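Local coordinates for protein endo-1,3-beta-glucanase (Streptomyces sioyaensis, PDB 3DGT) that probably hydrolyses internal glycosidic bonds of 1,3-beta-glucans through this catalytic domain of glycosyl hydrolase family 16, at residues 122-127 with 237-242; 143-148 with 206-211. All coordinates share one frame; numbering follows the deposited sequence.

Interaction 1 (122-127 with 237-242); sequences AFWMLG and FVILNV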
# COMPACT_ATOMS: atom_id res chain seq x y z
N ALA A 122 4.01 2.87 -1.46
CA ALA A 122 3.19 1.67 -1.29
C ALA A 122 1.79 2.00 -0.80
O ALA A 122 1.57 2.96 -0.05
CB ALA A 122 3.86 0.68 -0.35
N PHE A 123 0.84 1.19 -1.26
CA PHE A 123 -0.56 1.23 -0.83
C PHE A 123 -0.93 -0.22 -0.65
O PHE A 123 -0.91 -1.01 -1.59
CB PHE A 123 -1.41 1.88 -1.93
CG PHE A 123 -2.89 1.57 -1.86
CD1 PHE A 123 -3.62 1.79 -0.70
CD2 PHE A 123 -3.55 1.11 -2.99
CE1 PHE A 123 -4.99 1.52 -0.66
CE2 PHE A 123 -4.92 0.85 -2.96
CZ PHE A 123 -5.64 1.05 -1.79
N TRP A 124 -1.23 -0.60 0.58
CA TRP A 124 -1.30 -2.02 0.91
C TRP A 124 -2.20 -2.32 2.10
O TRP A 124 -2.76 -1.41 2.73
CB TRP A 124 0.12 -2.58 1.07
CG TRP A 124 1.00 -1.88 2.10
CD1 TRP A 124 1.47 -0.60 2.05
CD2 TRP A 124 1.51 -2.45 3.30
NE1 TRP A 124 2.23 -0.33 3.16
CE2 TRP A 124 2.29 -1.46 3.94
CE3 TRP A 124 1.39 -3.71 3.91
CZ2 TRP A 124 2.94 -1.68 5.17
CZ3 TRP A 124 2.04 -3.94 5.12
CH2 TRP A 124 2.80 -2.93 5.74
N MET A 125 -2.37 -3.61 2.36
CA MET A 125 -3.26 -4.08 3.43
C MET A 125 -2.54 -5.13 4.24
O MET A 125 -1.80 -5.94 3.70
CB MET A 125 -4.52 -4.70 2.84
CG MET A 125 -5.40 -3.74 2.06
SD MET A 125 -6.68 -4.59 1.10
CE MET A 125 -7.77 -5.27 2.36
N LEU A 126 -2.80 -5.12 5.55
CA LEU A 126 -2.23 -6.10 6.46
C LEU A 126 -3.34 -6.70 7.33
O LEU A 126 -4.26 -5.99 7.74
CB LEU A 126 -1.15 -5.42 7.30
CG LEU A 126 -0.05 -6.19 8.01
CD1 LEU A 126 0.56 -7.30 7.14
CD2 LEU A 126 1.02 -5.20 8.43
N GLY A 127 -3.28 -8.00 7.56
CA GLY A 127 -4.32 -8.66 8.36
C GLY A 127 -4.44 -8.07 9.75
O GLY A 127 -3.44 -7.79 10.40
N PHE A 237 -6.42 -3.88 7.81
CA PHE A 237 -6.27 -2.43 7.76
C PHE A 237 -5.48 -2.03 6.51
O PHE A 237 -4.82 -2.88 5.89
CB PHE A 237 -5.66 -1.86 9.06
CG PHE A 237 -4.40 -2.54 9.53
CD1 PHE A 237 -4.47 -3.69 10.31
CD2 PHE A 237 -3.15 -2.02 9.22
CE1 PHE A 237 -3.29 -4.32 10.76
CE2 PHE A 237 -1.97 -2.65 9.67
CZ PHE A 237 -2.05 -3.80 10.44
N VAL A 238 -5.59 -0.76 6.14
CA VAL A 238 -4.97 -0.21 4.93
C VAL A 238 -3.82 0.69 5.34
O VAL A 238 -3.92 1.42 6.33
CB VAL A 238 -6.01 0.59 4.09
CG1 VAL A 238 -5.34 1.34 2.94
CG2 VAL A 238 -7.11 -0.34 3.58
N ILE A 239 -2.73 0.64 4.57
CA ILE A 239 -1.53 1.45 4.84
C ILE A 239 -1.13 2.23 3.59
O ILE A 239 -1.20 1.70 2.47
CB ILE A 239 -0.33 0.56 5.30
CG1 ILE A 239 -0.71 -0.35 6.48
CG2 ILE A 239 0.88 1.42 5.66
CD1 ILE A 239 -1.14 -1.75 6.07
N LEU A 240 -0.75 3.50 3.77
CA LEU A 240 -0.12 4.32 2.73
C LEU A 240 1.23 4.80 3.25
O LEU A 240 1.32 5.28 4.38
CB LEU A 240 -0.98 5.55 2.42
CG LEU A 240 -2.31 5.30 1.69
CD1 LEU A 240 -3.18 6.54 1.82
CD2 LEU A 240 -2.08 4.98 0.24
N ASN A 241 2.28 4.67 2.44
CA ASN A 241 3.59 5.14 2.84
C ASN A 241 4.50 5.43 1.67
O ASN A 241 4.25 4.99 0.56
CB ASN A 241 4.28 4.13 3.78
CG ASN A 241 4.58 2.81 3.08
OD1 ASN A 241 3.69 1.97 2.92
ND2 ASN A 241 5.82 2.63 2.68
N VAL A 242 5.57 6.17 1.94
CA VAL A 242 6.71 6.18 1.03
C VAL A 242 7.96 5.83 1.84
O VAL A 242 8.47 6.63 2.62
CB VAL A 242 6.88 7.51 0.26
CG1 VAL A 242 8.03 7.37 -0.74
CG2 VAL A 242 5.58 7.92 -0.47
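The indole NE1 of W124 gives its hydrogen to OD1 of N241 over 2.7 Å, a short bond across two antiparallel neighbours in the β-sandwich (jelly-roll) of family 16. The amide oxygen lies close to the indole plane, but the two flat groups stand 83° apart, so they meet at an edge without stacking. Both first torsions, 56° in W124 and 65° in N241, set the group between backbone N and carbonyl carbon, which swings each over the partner strand. I239 packs against the ring: its CB sits over one face of the indole, 3.7 Å from the centroid of the five-membered ring.

Three pairs of backbone bonds hold the register, at A122–N241, W124–I239 and L126–F237. The side chains of these residues share one face of the sheet with E142 and D144. There L126 CB makes an off-centre CH-π contact with F237, its distance to CZ being 3.6 Å, and R131 adds a cation-π contact to the same ring.

On the opposite face, turned towards V102 of strand 99-107, the side-chain contacts between the two strands are apolar. CD2 of L240 lies 3.7 Å from CD1 of F123, while CG1 of V238 meets the edge of that ring at CE1, 3.6 Å away.

Interaction 2 (143-148 with 206-211); sequences LDIMEN and IRFSVD
F208 packs its ring against a corner of the chain at I145, and no direct hydrogen bond accompanies this contact: the polar link between the two segments runs through a single water. That water donates to O of I145 over 2.6 Å and to O of S209 over 2.8 Å, so two backbone carbonyls that could not bond to each other are satisfied together.

The rest is packing across the interior, mostly of apolar groups. With CG anti to its carbonyl carbon (chi1 -61°), F208 extends from strand 205-210 towards 143-148 and reaches the backbone with one side of the ring. CE1 comes within 3.6 Å of the backbone carbonyl O of D144, and CD1 lies 4.0 Å from CA of I145. CB of L143 approaches near the ring plane, at the CZ edge, 4.2 Å away. M195 and A157 also touch this side chain. Further along, L143 and I206 reach towards each other tip to tip, CD2 to CD1 at 4.0 Å. Replacing F208 by alanine is likely to open a gap next to the backbone of D144 and I145 and to leave CB of L143 without its aromatic neighbour.

The corner itself is a classic β-bulge, with I145 and M146 both facing F123 on the neighbouring strand. It divides strand 142-144 from strand 146-147. D144 directs its CB away from F208, to the face of the sheet where it touches W124, whereas L143 turns into the interior. The sequence E142 to E147 fits the E-x-D-x-x-E signature of family 16, which in relatives carries the catalytic carboxylates along a substrate cleft. The contact thus lies on the interior side of the bulged strand that carries this signature, where the two sheets of the β-sandwich pack together.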
# COMPACT_ATOMS: atom_id res chain seq x y z
N LEU A 143 -1.75 -7.85 1.52
CA LEU A 143 -2.15 -7.60 0.15
C LEU A 143 -1.54 -6.29 -0.29
O LEU A 143 -1.95 -5.22 0.15
CB LEU A 143 -3.67 -7.56 0.03
CG LEU A 143 -4.44 -8.76 0.58
CD1 LEU A 143 -5.95 -8.55 0.48
CD2 LEU A 143 -4.04 -10.05 -0.12
N ASP A 144 -0.51 -6.38 -1.13
CA ASP A 144 0.16 -5.20 -1.65
C ASP A 144 -0.53 -4.80 -2.94
O ASP A 144 -0.38 -5.45 -3.97
CB ASP A 144 1.64 -5.50 -1.88
CG ASP A 144 2.36 -5.83 -0.59
OD1 ASP A 144 2.10 -5.15 0.43
OD2 ASP A 144 3.20 -6.75 -0.60
N ILE A 145 -1.32 -3.73 -2.86
CA ILE A 145 -2.16 -3.30 -3.99
C ILE A 145 -1.37 -2.46 -5.00
O ILE A 145 -1.58 -2.55 -6.22
CB ILE A 145 -3.42 -2.55 -3.50
CG1 ILE A 145 -4.13 -3.36 -2.41
CG2 ILE A 145 -4.37 -2.24 -4.67
CD1 ILE A 145 -5.29 -2.61 -1.76
N MET A 146 -0.46 -1.64 -4.48
CA MET A 146 0.51 -0.94 -5.30
C MET A 146 1.82 -0.85 -4.53
O MET A 146 1.84 -0.39 -3.39
CB MET A 146 0.01 0.47 -5.65
CG MET A 146 0.96 1.32 -6.53
SD MET A 146 2.48 1.97 -5.74
CE MET A 146 1.78 3.01 -4.47
N GLU A 147 2.90 -1.30 -5.16
CA GLU A 147 4.25 -0.95 -4.74
C GLU A 147 5.01 -0.52 -5.97
O GLU A 147 4.70 -0.93 -7.09
CB GLU A 147 4.98 -2.13 -4.11
CG GLU A 147 4.47 -2.55 -2.76
CD GLU A 147 5.30 -3.68 -2.20
OE1 GLU A 147 5.08 -4.82 -2.64
OE2 GLU A 147 6.18 -3.43 -1.36
N ASN A 148 6.03 0.31 -5.75
CA ASN A 148 6.90 0.76 -6.82
C ASN A 148 8.26 1.10 -6.23
O ASN A 148 8.36 1.45 -5.05
CB ASN A 148 6.30 1.98 -7.52
CG ASN A 148 7.29 2.65 -8.46
OD1 ASN A 148 7.91 3.65 -8.10
ND2 ASN A 148 7.45 2.09 -9.67
N ILE A 206 -8.50 -13.32 -5.26
CA ILE A 206 -8.15 -11.92 -5.07
C ILE A 206 -7.55 -11.43 -6.39
O ILE A 206 -6.66 -12.07 -6.96
CB ILE A 206 -7.20 -11.75 -3.85
CG1 ILE A 206 -8.00 -12.03 -2.57
CG2 ILE A 206 -6.54 -10.36 -3.85
CD1 ILE A 206 -7.17 -12.17 -1.30
N ARG A 207 -8.08 -10.32 -6.92
CA ARG A 207 -7.60 -9.79 -8.19
C ARG A 207 -7.09 -8.38 -8.02
O ARG A 207 -7.78 -7.53 -7.45
CB ARG A 207 -8.66 -9.84 -9.31
CG ARG A 207 -10.03 -9.27 -8.98
CD ARG A 207 -11.09 -9.73 -9.99
NE ARG A 207 -11.12 -11.18 -10.11
CZ ARG A 207 -12.06 -11.98 -9.61
NH1 ARG A 207 -13.12 -11.49 -8.97
NH2 ARG A 207 -11.94 -13.29 -9.76
N PHE A 208 -5.87 -8.14 -8.51
CA PHE A 208 -5.27 -6.81 -8.47
C PHE A 208 -5.30 -6.19 -9.85
O PHE A 208 -4.96 -6.84 -10.85
CB PHE A 208 -3.82 -6.89 -8.02
CG PHE A 208 -3.62 -7.45 -6.64
CD1 PHE A 208 -3.71 -6.63 -5.52
CD2 PHE A 208 -3.32 -8.80 -6.45
CE1 PHE A 208 -3.51 -7.15 -4.24
CE2 PHE A 208 -3.10 -9.32 -5.18
CZ PHE A 208 -3.20 -8.50 -4.08
N SER A 209 -5.71 -4.92 -9.89
CA SER A 209 -5.82 -4.18 -11.15
C SER A 209 -5.24 -2.78 -11.07
O SER A 209 -5.10 -2.21 -9.98
CB SER A 209 -7.27 -4.12 -11.62
OG SER A 209 -8.11 -3.56 -10.63
N VAL A 210 -4.89 -2.24 -12.24
CA VAL A 210 -4.51 -0.85 -12.38
C VAL A 210 -5.36 -0.26 -13.50
O VAL A 210 -5.47 -0.84 -14.58
CB VAL A 210 -2.98 -0.66 -12.63
CG1 VAL A 210 -2.51 -1.42 -13.88
CG2 VAL A 210 -2.64 0.84 -12.76
N ASP A 211 -5.97 0.89 -13.22
CA ASP A 211 -6.88 1.56 -14.16
C ASP A 211 -7.90 0.58 -14.75
O ASP A 211 -8.20 0.62 -15.95
CB ASP A 211 -6.09 2.25 -15.27
CG ASP A 211 -5.16 3.33 -14.75
OD1 ASP A 211 -5.46 3.93 -13.70
OD2 ASP A 211 -4.14 3.57 -15.42
O HOH W 1 -2.65 -2.63 -8.59

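How the interactions relate
Both interactions are buried, and both involve the same sheet, in which strand 119-127 of interaction 1 borders strands 142-144 and 146-147 of interaction 2. Interaction 1 joins neighbours within the sheet, near the middle of the chain, and combines a regular backbone ladder with a polar side-chain bond. Interaction 2 is smaller and lies between sheets; it relies on apolar contacts and a bridging water. They meet where 122-127 borders 143-148: N of M125 probably bonds to O of L143, and N of F123 to O of M146, each at 2.8 Å. CB of W124 also packs against OD1 of D144. Along the chain, interaction 2 is nested within the loop that interaction 1 closes.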